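Local coordinates for protein inositol-3-phosphate synthase (Caenorhabditis elegans, PDB 1VKO) that belongs to the myo-inositol-1-phosphate synthase family and binds nicotinamide-adenine-dinucleotide in a Rossmann-type domain, at residues S95-Q100 with P186-I191; A335-L340 with D418-S423; I375-V380 with V402-V407. All blocks are in the same frame, centred on the assembly; numbering follows the deposited sequence.

Contact 1: S95-Q100 with P186-I191; sequences SIFANQ and PFMEPI
Phe97 sets its ring against Phe187, Met188 and Ile191, joining helix 87-100 to the last part of helix 178-188 and the turn that follows in a protein of the Rossmann clan. Helix 87-100 directly follows strand 77-82 of the parallel sheet, the usual place for the first helix of such a fold. The tight part of the contact is the surround of this one ring. The CB of Phe187 sits over one face, 3.8 Å from the centroid of the Phe97 ring and 16° off its normal, in a CH-pi contact displaced toward the CD2-CE2 side. At the edge, in the ring plane, lie two further groups. Met188 SD approaches Phe97 CD2 to 3.9 Å, a Met-aromatic contact made at the rim, and Ile191 CD1 comes equally near Phe97 CE2. The methionine chain is bent at chi2 and chi3, which carries its sulfur back to the ring. Leu184, one turn earlier in helix 178-188, also packs on Phe97, while Val93 of helix 87-100 meets both Met188 and Ile191.

The looser side is where the two phenyl rings meet. Their centroids are 5.3 Å apart with the planes inclined at 35°, so they neither stack nor stand edge-to-face, and Phe187 turns its ring on toward Tyr101 and Met103. Here Phe97 and Phe187 are only partly buried, and Gln100, on the other side of the Phe97 ring from Phe187, is exposed, its NE2 bonded to the backbone of Asn152. On another side of helix 87-100, Ala98 and Asn99 pack on Met426 of the second subunit. There Asn99 folds back on its own helix: its ND2 gives an almost straight hydrogen bond of 2.7 Å to Ser95 O, which also accepts the backbone N of Asn99 from the opposite face of the carbonyl plane.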
ATOM      1  N   SER A  95      -2.075   2.557 -32.411  1.00 25.34           N
ATOM      2  CA  SER A  95      -2.861   3.672 -31.900  1.00 25.26           C
ATOM      3  C   SER A  95      -3.033   4.841 -32.863  1.00 26.51           C
ATOM      4  O   SER A  95      -4.069   5.531 -32.805  1.00 29.91           O
ATOM      5  CB  SER A  95      -2.284   4.179 -30.582  1.00 23.63           C
ATOM      6  OG  SER A  95      -2.163   3.127 -29.642  1.00 33.53           O
ATOM      7  N   ILE A  96      -2.041   5.090 -33.722  1.00 25.98           N
ATOM      8  CA  ILE A  96      -2.193   6.096 -34.815  1.00 24.84           C
ATOM      9  C   ILE A  96      -3.345   5.694 -35.732  1.00 23.97           C
ATOM     10  O   ILE A  96      -4.285   6.467 -35.964  1.00 25.22           O
ATOM     11  CB  ILE A  96      -0.823   6.338 -35.553  1.00 22.52           C
ATOM     12  CG1 ILE A  96       0.167   7.020 -34.588  1.00 31.00           C
ATOM     13  CG2 ILE A  96      -0.947   7.240 -36.701  1.00 28.48           C
ATOM     14  CD1 ILE A  96       1.615   7.009 -35.046  1.00 19.94           C
ATOM     15  N   PHE A  97      -3.310   4.466 -36.210  1.00 24.54           N
ATOM     16  CA  PHE A  97      -4.391   3.953 -37.064  1.00 23.90           C
ATOM     17  C   PHE A  97      -5.700   4.037 -36.333  1.00 25.15           C
ATOM     18  O   PHE A  97      -6.702   4.460 -36.880  1.00 26.86           O
ATOM     19  CB  PHE A  97      -4.128   2.494 -37.419  1.00 20.01           C
ATOM     20  CG  PHE A  97      -3.125   2.316 -38.525  1.00 29.67           C
ATOM     21  CD1 PHE A  97      -3.186   3.112 -39.685  1.00 22.99           C
ATOM     22  CD2 PHE A  97      -2.141   1.343 -38.434  1.00 24.63           C
ATOM     23  CE1 PHE A  97      -2.259   2.945 -40.702  1.00 24.30           C
ATOM     24  CE2 PHE A  97      -1.223   1.156 -39.462  1.00 31.37           C
ATOM     25  CZ  PHE A  97      -1.268   1.956 -40.587  1.00 25.34           C
ATOM     26  N   ALA A  98      -5.673   3.628 -35.069  1.00 25.55           N
ATOM     27  CA  ALA A  98      -6.855   3.525 -34.276  1.00 23.20           C
ATOM     28  C   ALA A  98      -7.463   4.892 -34.117  1.00 25.07           C
ATOM     29  O   ALA A  98      -8.677   5.033 -34.222  1.00 28.44           O
ATOM     30  CB  ALA A  98      -6.523   2.908 -32.945  1.00 27.40           C
ATOM     31  N   ASN A  99      -6.638   5.912 -33.877  1.00 25.23           N
ATOM     32  CA  ASN A  99      -7.158   7.303 -33.847  1.00 25.64           C
ATOM     33  C   ASN A  99      -7.596   7.881 -35.206  1.00 25.66           C
ATOM     34  O   ASN A  99      -8.539   8.660 -35.267  1.00 26.32           O
ATOM     35  CB  ASN A  99      -6.184   8.256 -33.164  1.00 23.22           C
ATOM     36  CG  ASN A  99      -6.203   8.117 -31.673  1.00 31.02           C
ATOM     37  OD1 ASN A  99      -6.862   8.899 -30.966  1.00 33.73           O
ATOM     38  ND2 ASN A  99      -5.481   7.118 -31.167  1.00 25.20           N
ATOM     39  N   GLN A 100      -6.914   7.510 -36.279  1.00 26.57           N
ATOM     40  CA  GLN A 100      -7.305   7.935 -37.633  1.00 26.56           C
ATOM     41  C   GLN A 100      -8.720   7.494 -37.967  1.00 30.82           C
ATOM     42  O   GLN A 100      -9.518   8.283 -38.481  1.00 32.86           O
ATOM     43  CB  GLN A 100      -6.347   7.359 -38.659  1.00 25.97           C
ATOM     44  CG  GLN A 100      -5.034   8.112 -38.822  1.00 21.07           C
ATOM     45  CD  GLN A 100      -4.025   7.343 -39.654  1.00 22.62           C
ATOM     46  OE1 GLN A 100      -4.101   6.126 -39.747  1.00 29.88           O
ATOM     47  NE2 GLN A 100      -3.040   8.049 -40.220  1.00 13.86           N
ATOM     48  N   PRO A 186      -6.226  -5.446 -40.662  1.00 25.28           N
ATOM     49  CA  PRO A 186      -5.929  -5.130 -42.075  1.00 25.61           C
ATOM     50  C   PRO A 186      -4.961  -3.942 -42.259  1.00 26.12           C
ATOM     51  O   PRO A 186      -4.522  -3.668 -43.377  1.00 25.30           O
ATOM     52  CB  PRO A 186      -7.303  -4.809 -42.650  1.00 22.62           C
ATOM     53  CG  PRO A 186      -8.083  -4.336 -41.513  1.00 24.21           C
ATOM     54  CD  PRO A 186      -7.636  -5.157 -40.326  1.00 25.43           C
ATOM     55  N   PHE A 187      -4.617  -3.254 -41.169  1.00 26.23           N
ATOM     56  CA  PHE A 187      -3.682  -2.142 -41.261  1.00 25.28           C
ATOM     57  C   PHE A 187      -2.275  -2.564 -40.811  1.00 26.59           C
ATOM     58  O   PHE A 187      -1.265  -2.164 -41.401  1.00 27.52           O
ATOM     59  CB  PHE A 187      -4.164  -0.957 -40.426  1.00 26.81           C
ATOM     60  CG  PHE A 187      -5.545  -0.460 -40.781  1.00 27.37           C
ATOM     61  CD1 PHE A 187      -6.669  -0.970 -40.137  1.00 31.91           C
ATOM     62  CD2 PHE A 187      -5.717   0.553 -41.732  1.00 27.74           C
ATOM     63  CE1 PHE A 187      -7.950  -0.510 -40.440  1.00 32.90           C
ATOM     64  CE2 PHE A 187      -6.981   1.020 -42.031  1.00 34.32           C
ATOM     65  CZ  PHE A 187      -8.106   0.487 -41.387  1.00 36.41           C
ATOM     66  N   MET A 188      -2.225  -3.388 -39.771  1.00 25.60           N
ATOM     67  CA  MET A 188      -0.985  -3.748 -39.117  1.00 23.96           C
ATOM     68  C   MET A 188      -0.391  -4.962 -39.730  1.00 26.06           C
ATOM     69  O   MET A 188       0.835  -5.066 -39.820  1.00 27.09           O
ATOM     70  CB  MET A 188      -1.245  -4.066 -37.656  1.00 23.14           C
ATOM     71  CG  MET A 188      -1.763  -2.934 -36.902  1.00 13.94           C
ATOM     72  SD  MET A 188      -0.495  -1.697 -36.592  1.00 27.11           S
ATOM     73  CE  MET A 188       0.254  -2.375 -35.082  1.00 15.67           C
ATOM     74  N   GLU A 189      -1.253  -5.897 -40.135  1.00 26.13           N
ATOM     75  CA  GLU A 189      -0.776  -7.177 -40.672  1.00 28.61           C
ATOM     76  C   GLU A 189       0.185  -7.040 -41.872  1.00 28.36           C
ATOM     77  O   GLU A 189       1.198  -7.725 -41.906  1.00 27.44           O
ATOM     78  CB  GLU A 189      -1.937  -8.165 -40.952  1.00 29.68           C
ATOM     79  CG  GLU A 189      -1.475  -9.579 -41.299  1.00 34.68           C
ATOM     80  CD  GLU A 189      -2.595 -10.599 -41.421  1.00 28.74           C
ATOM     81  OE1 GLU A 189      -3.706 -10.250 -41.913  1.00 18.82           O
ATOM     82  OE2 GLU A 189      -2.351 -11.761 -41.017  1.00 24.26           O
ATOM     83  N   PRO A 190      -0.125  -6.195 -42.862  1.00 31.06           N
ATOM     84  CA  PRO A 190       0.804  -5.981 -43.988  1.00 29.96           C
ATOM     85  C   PRO A 190       2.171  -5.450 -43.569  1.00 30.41           C
ATOM     86  O   PRO A 190       3.089  -5.509 -44.365  1.00 33.49           O
ATOM     87  CB  PRO A 190       0.088  -4.908 -44.824  1.00 28.13           C
ATOM     88  CG  PRO A 190      -1.327  -5.111 -44.532  1.00 24.13           C
ATOM     89  CD  PRO A 190      -1.376  -5.433 -43.066  1.00 30.38           C
ATOM     90  N   ILE A 191       2.310  -4.917 -42.355  1.00 27.79           N
ATOM     91  CA  ILE A 191       3.577  -4.287 -41.982  1.00 27.45           C
ATOM     92  C   ILE A 191       4.566  -5.282 -41.375  1.00 26.88           C
ATOM     93  O   ILE A 191       4.333  -5.854 -40.327  1.00 26.38           O
ATOM     94  CB  ILE A 191       3.381  -3.069 -41.069  1.00 27.40           C
ATOM     95  CG1 ILE A 191       2.215  -2.199 -41.544  1.00 23.99           C
ATOM     96  CG2 ILE A 191       4.662  -2.230 -41.027  1.00 19.86           C
ATOM     97  CD1 ILE A 191       1.805  -1.131 -40.525  1.00 33.86           C
TER

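Contact 2: A335-L340 with D418-S423; sequences AFVDFL and DEYICS
Tyr420 and Phe336 carry this helix-on-sheet packing, in which helix 329-342 lies along strand 413-423 on one face of the mixed sheet. The axes of helix 335-340 and strand 418-423 run nearly parallel, 12° apart, at a closest approach of 11.5 Å. Tyr420 has the most surface buried by the contact. It offers one ring face to the edge of Phe336 in a T-shaped pair, with planes at 79° and centroids 4.8 Å apart. Phe336 CD2 stands over the centre of the tyrosine ring, whereas CE2 leans toward its root and lies 3.5 Å from Tyr420 CG. The Phe336 side chain swings out from the helix to present this edge, its CG opposite the backbone N (chi1 -176°). Val337 comes to the tyrosine from its rim, CG1 reaching Tyr420 CE2 in the ring plane, and both residues rest on Ile350 of strand 346-356.

Phe336 also meets Phe432 of strand 429-439 edge-to-face and, across the subunit boundary, Phe332 of the second subunit, so its ring is part of an aromatic cluster extending beyond this chain. Leu340 bridges the two layers one turn further on: its CD1 lies over a face of the Phe336 ring, toward the rim, and touches Cys422 SG at 3.6 Å.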
ATOM      1  N   ALA A 335       8.401  14.488 -10.132  1.00 34.09           N
ATOM      2  CA  ALA A 335       7.550  15.554  -9.606  1.00 32.27           C
ATOM      3  C   ALA A 335       7.440  15.590  -8.054  1.00 32.20           C
ATOM      4  O   ALA A 335       7.217  16.677  -7.486  1.00 32.73           O
ATOM      5  CB  ALA A 335       6.184  15.497 -10.231  1.00 29.81           C
ATOM      6  N   PHE A 336       7.610  14.428  -7.401  1.00 26.99           N
ATOM      7  CA  PHE A 336       7.350  14.234  -5.960  1.00 28.80           C
ATOM      8  C   PHE A 336       8.519  14.660  -5.085  1.00 30.89           C
ATOM      9  O   PHE A 336       8.309  15.250  -4.022  1.00 29.30           O
ATOM     10  CB  PHE A 336       7.008  12.757  -5.666  1.00 29.83           C
ATOM     11  CG  PHE A 336       6.631  12.471  -4.239  1.00 35.87           C
ATOM     12  CD1 PHE A 336       5.692  13.257  -3.566  1.00 43.72           C
ATOM     13  CD2 PHE A 336       7.184  11.381  -3.570  1.00 45.22           C
ATOM     14  CE1 PHE A 336       5.345  12.975  -2.232  1.00 29.83           C
ATOM     15  CE2 PHE A 336       6.845  11.103  -2.222  1.00 36.52           C
ATOM     16  CZ  PHE A 336       5.912  11.886  -1.582  1.00 25.21           C
ATOM     17  N   VAL A 337       9.737  14.336  -5.519  1.00 31.92           N
ATOM     18  CA  VAL A 337      10.940  14.768  -4.813  1.00 35.92           C
ATOM     19  C   VAL A 337      11.140  16.302  -4.906  1.00 37.20           C
ATOM     20  O   VAL A 337      11.630  16.917  -3.945  1.00 35.81           O
ATOM     21  CB  VAL A 337      12.227  13.965  -5.229  1.00 36.75           C
ATOM     22  CG1 VAL A 337      12.134  12.514  -4.775  1.00 31.34           C
ATOM     23  CG2 VAL A 337      12.479  14.030  -6.727  1.00 45.02           C
ATOM     24  N   ASP A 338      10.737  16.895  -6.039  1.00 34.87           N
ATOM     25  CA  ASP A 338      10.708  18.366  -6.232  1.00 36.41           C
ATOM     26  C   ASP A 338       9.723  19.048  -5.253  1.00 36.57           C
ATOM     27  O   ASP A 338      10.103  19.944  -4.453  1.00 34.27           O
ATOM     28  CB  ASP A 338      10.284  18.684  -7.680  1.00 37.32           C
ATOM     29  CG  ASP A 338      10.570  20.141  -8.107  1.00 42.73           C
ATOM     30  OD1 ASP A 338      11.733  20.613  -8.030  1.00 49.87           O
ATOM     31  OD2 ASP A 338       9.690  20.870  -8.591  1.00 35.48           O
ATOM     32  N   PHE A 339       8.457  18.638  -5.349  1.00 35.25           N
ATOM     33  CA  PHE A 339       7.426  19.039  -4.393  1.00 36.54           C
ATOM     34  C   PHE A 339       7.919  18.919  -2.926  1.00 35.45           C
ATOM     35  O   PHE A 339       7.721  19.848  -2.154  1.00 39.60           O
ATOM     36  CB  PHE A 339       6.096  18.261  -4.607  1.00 33.88           C
ATOM     37  CG  PHE A 339       5.289  18.088  -3.333  1.00 42.89           C
ATOM     38  CD1 PHE A 339       4.585  19.169  -2.775  1.00 50.11           C
ATOM     39  CD2 PHE A 339       5.266  16.865  -2.658  1.00 46.58           C
ATOM     40  CE1 PHE A 339       3.855  19.025  -1.571  1.00 49.89           C
ATOM     41  CE2 PHE A 339       4.531  16.712  -1.458  1.00 49.65           C
ATOM     42  CZ  PHE A 339       3.835  17.797  -0.913  1.00 40.29           C
ATOM     43  N   LEU A 340       8.548  17.799  -2.550  1.00 32.90           N
ATOM     44  CA  LEU A 340       9.018  17.597  -1.157  1.00 33.13           C
ATOM     45  C   LEU A 340      10.217  18.487  -0.740  1.00 36.54           C
ATOM     46  O   LEU A 340      10.290  18.918   0.420  1.00 37.06           O
ATOM     47  CB  LEU A 340       9.408  16.150  -0.908  1.00 31.59           C
ATOM     48  CG  LEU A 340       8.473  14.947  -1.032  1.00 27.26           C
ATOM     49  CD1 LEU A 340       9.321  13.659  -0.915  1.00 20.23           C
ATOM     50  CD2 LEU A 340       7.346  14.939  -0.012  1.00 15.01           C
ATOM     51  N   ASP A 418       7.056   1.642  -4.184  1.00 36.04           N
ATOM     52  CA  ASP A 418       8.015   2.633  -3.702  1.00 34.22           C
ATOM     53  C   ASP A 418       7.795   2.972  -2.249  1.00 35.85           C
ATOM     54  O   ASP A 418       6.654   2.977  -1.763  1.00 37.54           O
ATOM     55  CB  ASP A 418       7.927   3.924  -4.509  1.00 32.61           C
ATOM     56  CG  ASP A 418       8.314   3.742  -5.971  1.00 35.95           C
ATOM     57  OD1 ASP A 418       7.684   2.915  -6.655  1.00 39.58           O
ATOM     58  OD2 ASP A 418       9.219   4.408  -6.538  1.00 42.85           O
ATOM     59  N   GLU A 419       8.894   3.254  -1.554  1.00 36.12           N
ATOM     60  CA  GLU A 419       8.817   3.834  -0.211  1.00 34.12           C
ATOM     61  C   GLU A 419       9.652   5.123  -0.146  1.00 30.42           C
ATOM     62  O   GLU A 419      10.859   5.097  -0.398  1.00 28.09           O
ATOM     63  CB  GLU A 419       9.276   2.817   0.827  1.00 32.83           C
ATOM     64  CG  GLU A 419       8.861   3.180   2.232  1.00 34.21           C
ATOM     65  CD  GLU A 419       9.631   2.411   3.281  1.00 40.23           C
ATOM     66  OE1 GLU A 419      10.855   2.641   3.388  1.00 48.38           O
ATOM     67  OE2 GLU A 419       9.010   1.597   4.010  1.00 35.14           O
ATOM     68  N   TYR A 420       9.012   6.244   0.179  1.00 30.45           N
ATOM     69  CA  TYR A 420       9.752   7.493   0.491  1.00 32.33           C
ATOM     70  C   TYR A 420       9.702   7.805   1.994  1.00 34.76           C
ATOM     71  O   TYR A 420       8.619   7.872   2.589  1.00 32.51           O
ATOM     72  CB  TYR A 420       9.189   8.686  -0.284  1.00 33.05           C
ATOM     73  CG  TYR A 420       9.283   8.591  -1.815  1.00 27.97           C
ATOM     74  CD1 TYR A 420       8.507   7.664  -2.550  1.00 15.59           C
ATOM     75  CD2 TYR A 420      10.114   9.477  -2.529  1.00 26.44           C
ATOM     76  CE1 TYR A 420       8.605   7.603  -3.996  1.00 26.98           C
ATOM     77  CE2 TYR A 420      10.220   9.422  -3.960  1.00 37.09           C
ATOM     78  CZ  TYR A 420       9.466   8.497  -4.670  1.00 18.23           C
ATOM     79  OH  TYR A 420       9.587   8.494  -6.029  1.00 42.69           O
ATOM     80  N   ILE A 421      10.881   7.990   2.597  1.00 36.10           N
ATOM     81  CA  ILE A 421      11.001   8.400   4.000  1.00 36.07           C
ATOM     82  C   ILE A 421      11.722   9.742   4.092  1.00 36.49           C
ATOM     83  O   ILE A 421      12.874   9.878   3.653  1.00 36.93           O
ATOM     84  CB  ILE A 421      11.769   7.370   4.844  1.00 34.39           C
ATOM     85  CG1 ILE A 421      11.124   5.983   4.729  1.00 32.93           C
ATOM     86  CG2 ILE A 421      11.852   7.872   6.291  1.00 30.28           C
ATOM     87  CD1 ILE A 421      11.994   4.834   5.234  1.00 43.78           C
ATOM     88  N   CYS A 422      11.048  10.710   4.694  1.00 33.07           N
ATOM     89  CA  CYS A 422      11.573  12.054   4.796  1.00 33.11           C
ATOM     90  C   CYS A 422      11.702  12.384   6.237  1.00 31.83           C
ATOM     91  O   CYS A 422      10.953  11.874   7.058  1.00 29.93           O
ATOM     92  CB  CYS A 422      10.619  13.067   4.146  1.00 31.54           C
ATOM     93  SG  CYS A 422      10.526  12.836   2.374  1.00 39.60           S
ATOM     94  N   SER A 423      12.662  13.246   6.535  1.00 34.53           N
ATOM     95  CA  SER A 423      12.711  13.930   7.827  1.00 36.35           C
ATOM     96  C   SER A 423      12.058  15.322   7.674  1.00 35.69           C
ATOM     97  O   SER A 423      12.292  16.061   6.702  1.00 35.72           O
ATOM     98  CB  SER A 423      14.145  13.998   8.365  1.00 38.26           C
ATOM     99  OG  SER A 423      15.046  14.356   7.329  1.00 45.68           O
TER

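Contact 3: I375-V380 with V402-V407; sequences ISKSSV and VVIKYV. With POP (pyrophosphate 2-), chain H.
Lys377 passes over Val402 and Ile404 at a slant on its way to the pyrophosphate. Val402 CG1 packs against the CB, CD and CE methylenes of the lysine, with Lys377 CE 3.7 Å from it, and Ile404 CD1 touches Lys377 CD at 3.9 Å. The chain is extended at chi2 but bends at chi3 and chi4 (81° and 98°), bringing the ammonium to the ligand. There Lys377 NZ donates to pyrophosphate O6 at 2.6 Å and to O3 at 3.0 Å, oxygens borne by different phosphorus atoms. On the other branch of the valine, CG2 meets Ser378 OG at 3.3 Å.

The last part of helix 367-378 packs against strand 399-406, an outer strand of the mixed sheet within this chain, and the pyrophosphate pocket lies beside this junction. The strand is held from its neighbour 346-356, where Val403 bonds to Ser352 and Lys405 to Asn354 through the backbone. Lys373, one turn earlier in helix 367-378, binds the same ligand, joined by Lys414, Lys484 and the Gly328-Thr330 region. Asn354 OD1 and Gln329 OE1 are weak further acceptors for Lys377 NZ, while Ser376 OG is bonded to Asp324 OD2.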
ATOM      1  N   ILE A 375      21.099   3.008 -13.568  1.00 49.38           N
ATOM      2  CA  ILE A 375      21.758   4.332 -13.567  1.00 51.40           C
ATOM      3  C   ILE A 375      20.784   5.486 -13.866  1.00 51.04           C
ATOM      4  O   ILE A 375      20.786   6.492 -13.146  1.00 50.94           O
ATOM      5  CB  ILE A 375      22.981   4.384 -14.556  1.00 52.26           C
ATOM      6  CG1 ILE A 375      24.065   3.368 -14.155  1.00 49.47           C
ATOM      7  CG2 ILE A 375      23.554   5.843 -14.663  1.00 52.90           C
ATOM      8  CD1 ILE A 375      25.317   3.377 -15.046  1.00 32.52           C
ATOM      9  N   SER A 376      19.971   5.325 -14.921  1.00 49.45           N
ATOM     10  CA  SER A 376      19.039   6.368 -15.409  1.00 47.34           C
ATOM     11  C   SER A 376      17.834   6.581 -14.492  1.00 47.57           C
ATOM     12  O   SER A 376      17.335   7.705 -14.377  1.00 47.05           O
ATOM     13  CB  SER A 376      18.559   6.063 -16.838  1.00 47.45           C
ATOM     14  OG  SER A 376      17.685   4.959 -16.823  1.00 33.93           O
ATOM     15  N   LYS A 377      17.369   5.499 -13.860  1.00 47.78           N
ATOM     16  CA  LYS A 377      16.341   5.575 -12.803  1.00 49.29           C
ATOM     17  C   LYS A 377      16.857   6.248 -11.483  1.00 49.82           C
ATOM     18  O   LYS A 377      16.134   7.032 -10.836  1.00 46.77           O
ATOM     19  CB  LYS A 377      15.736   4.176 -12.533  1.00 49.31           C
ATOM     20  CG  LYS A 377      14.837   3.603 -13.678  1.00 43.05           C
ATOM     21  CD  LYS A 377      14.351   2.182 -13.354  1.00 42.85           C
ATOM     22  CE  LYS A 377      13.133   2.161 -12.406  1.00 37.63           C
ATOM     23  NZ  LYS A 377      11.805   1.994 -13.112  1.00 26.94           N
ATOM     24  N   SER A 378      18.106   5.937 -11.115  1.00 50.64           N
ATOM     25  CA  SER A 378      18.735   6.405  -9.876  1.00 52.26           C
ATOM     26  C   SER A 378      19.167   7.875  -9.934  1.00 53.87           C
ATOM     27  O   SER A 378      19.428   8.480  -8.894  1.00 56.00           O
ATOM     28  CB  SER A 378      19.958   5.531  -9.531  1.00 51.67           C
ATOM     29  OG  SER A 378      19.602   4.282  -8.935  1.00 56.13           O
ATOM     30  N   SER A 379      19.246   8.443 -11.140  1.00 55.49           N
ATOM     31  CA  SER A 379      19.909   9.757 -11.360  1.00 55.89           C
ATOM     32  C   SER A 379      19.080  11.036 -11.087  1.00 54.33           C
ATOM     33  O   SER A 379      19.656  12.125 -11.011  1.00 53.30           O
ATOM     34  CB  SER A 379      20.531   9.820 -12.778  1.00 56.22           C
ATOM     35  OG  SER A 379      19.562  10.060 -13.807  1.00 58.76           O
ATOM     36  N   VAL A 380      17.756  10.899 -10.930  1.00 54.47           N
ATOM     37  CA  VAL A 380      16.812  12.042 -10.997  1.00 56.30           C
ATOM     38  C   VAL A 380      16.649  12.960  -9.750  1.00 57.99           C
ATOM     39  O   VAL A 380      15.890  13.950  -9.787  1.00 57.60           O
ATOM     40  CB  VAL A 380      15.398  11.615 -11.521  1.00 55.99           C
ATOM     41  CG1 VAL A 380      15.443  11.305 -12.992  1.00 57.12           C
ATOM     42  CG2 VAL A 380      14.818  10.448 -10.710  1.00 55.13           C
ATOM     43  N   VAL A 402      17.110   1.068  -6.442  1.00 35.18           N
ATOM     44  CA  VAL A 402      16.276   0.839  -7.627  1.00 31.38           C
ATOM     45  C   VAL A 402      16.323  -0.646  -8.044  1.00 34.26           C
ATOM     46  O   VAL A 402      17.377  -1.144  -8.474  1.00 35.23           O
ATOM     47  CB  VAL A 402      16.695   1.705  -8.862  1.00 32.78           C
ATOM     48  CG1 VAL A 402      15.870   1.281 -10.108  1.00 20.77           C
ATOM     49  CG2 VAL A 402      16.527   3.249  -8.639  1.00 26.46           C
ATOM     50  N   VAL A 403      15.178  -1.338  -7.940  1.00 33.76           N
ATOM     51  CA  VAL A 403      15.077  -2.766  -8.346  1.00 33.88           C
ATOM     52  C   VAL A 403      14.162  -2.982  -9.574  1.00 31.88           C
ATOM     53  O   VAL A 403      13.087  -2.383  -9.651  1.00 30.84           O
ATOM     54  CB  VAL A 403      14.580  -3.663  -7.207  1.00 30.67           C
ATOM     55  CG1 VAL A 403      14.282  -5.077  -7.752  1.00 33.88           C
ATOM     56  CG2 VAL A 403      15.608  -3.723  -6.115  1.00 39.67           C
ATOM     57  N   ILE A 404      14.599  -3.810 -10.521  1.00 32.05           N
ATOM     58  CA  ILE A 404      13.696  -4.309 -11.588  1.00 34.55           C
ATOM     59  C   ILE A 404      13.755  -5.814 -11.679  1.00 37.26           C
ATOM     60  O   ILE A 404      14.847  -6.418 -11.791  1.00 34.92           O
ATOM     61  CB  ILE A 404      13.992  -3.726 -12.975  1.00 34.76           C
ATOM     62  CG1 ILE A 404      14.012  -2.188 -12.949  1.00 36.90           C
ATOM     63  CG2 ILE A 404      12.979  -4.279 -14.010  1.00 35.75           C
ATOM     64  CD1 ILE A 404      14.757  -1.567 -14.140  1.00 31.03           C
ATOM     65  N   LYS A 405      12.561  -6.413 -11.662  1.00 41.50           N
ATOM     66  CA  LYS A 405      12.406  -7.865 -11.701  1.00 41.93           C
ATOM     67  C   LYS A 405      11.555  -8.397 -12.850  1.00 43.56           C
ATOM     68  O   LYS A 405      10.563  -7.784 -13.268  1.00 43.30           O
ATOM     69  CB  LYS A 405      11.941  -8.378 -10.330  1.00 44.49           C
ATOM     70  CG  LYS A 405      13.113  -8.759  -9.430  1.00 44.66           C
ATOM     71  CD  LYS A 405      13.727 -10.066  -9.979  1.00 53.16           C
ATOM     72  CE  LYS A 405      14.673 -10.761  -9.002  1.00 56.36           C
ATOM     73  NZ  LYS A 405      16.067 -10.805  -9.524  1.00 50.79           N
ATOM     74  N   TYR A 406      11.977  -9.530 -13.395  1.00 44.09           N
ATOM     75  CA  TYR A 406      11.214 -10.130 -14.461  1.00 46.88           C
ATOM     76  C   TYR A 406      10.186 -11.109 -13.878  1.00 47.53           C
ATOM     77  O   TYR A 406      10.553 -12.172 -13.357  1.00 47.93           O
ATOM     78  CB  TYR A 406      12.128 -10.800 -15.497  1.00 46.59           C
ATOM     79  CG  TYR A 406      11.373 -11.482 -16.607  1.00 44.49           C
ATOM     80  CD1 TYR A 406      10.329 -10.832 -17.276  1.00 50.34           C
ATOM     81  CD2 TYR A 406      11.703 -12.780 -17.000  1.00 47.12           C
ATOM     82  CE1 TYR A 406       9.626 -11.463 -18.290  1.00 42.50           C
ATOM     83  CE2 TYR A 406      11.018 -13.409 -18.010  1.00 43.58           C
ATOM     84  CZ  TYR A 406       9.978 -12.752 -18.651  1.00 46.64           C
ATOM     85  OH  TYR A 406       9.302 -13.388 -19.667  1.00 46.14           O
ATOM     86  N   VAL A 407       8.912 -10.709 -13.952  1.00 46.19           N
ATOM     87  CA  VAL A 407       7.771 -11.504 -13.479  1.00 46.27           C
ATOM     88  C   VAL A 407       6.807 -11.675 -14.658  1.00 45.00           C
ATOM     89  O   VAL A 407       6.028 -10.759 -14.972  1.00 42.40           O
ATOM     90  CB  VAL A 407       7.055 -10.839 -12.267  1.00 47.44           C
ATOM     91  CG1 VAL A 407       5.776 -11.633 -11.862  1.00 46.33           C
ATOM     92  CG2 VAL A 407       8.024 -10.671 -11.082  1.00 45.28           C
TER
HETATM   93  P1  POP H 602       9.552   4.444 -15.305  1.00 50.92           P
HETATM   94  O1  POP H 602       9.086   5.866 -15.582  1.00 48.27           O
HETATM   95  O2  POP H 602       8.371   3.583 -14.922  1.00 54.44           O
HETATM   96  O3  POP H 602      10.543   4.457 -14.151  1.00 38.38           O
HETATM   97  O   POP H 602      10.204   3.822 -16.667  1.00 48.93           O
HETATM   98  P2  POP H 602      10.827   2.326 -16.861  1.00 52.01           P
HETATM   99  O4  POP H 602       9.778   1.471 -17.565  1.00 46.73           O
HETATM  100  O5  POP H 602      12.103   2.441 -17.684  1.00 50.61           O
HETATM  101  O6  POP H 602      11.192   1.577 -15.575  1.00 50.86           O

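In the fold
Contacts 2 and 3 both pack a helix on one mixed sheet, through strands 413-423 and 399-406, consecutive in the chain; contact 3 is nested inside the loop closed by contact 2. Their centres are about 17 Å apart and their nearest atoms about 5 Å. Contact 3 supplies Lys377 to the pyrophosphate pocket, whereas in contact 2 the side chain of Tyr420 lies about 9 Å from that ligand. Contact 1 stands apart, its centre about 41 Å from that of contact 2 and about 33 Å from that of contact 3, with the side chain of Met188 about 12 Å from the bound nicotinamide-adenine-dinucleotide. Contacts 1 and 2 both touch the second subunit, contacts 2 and 3 the third.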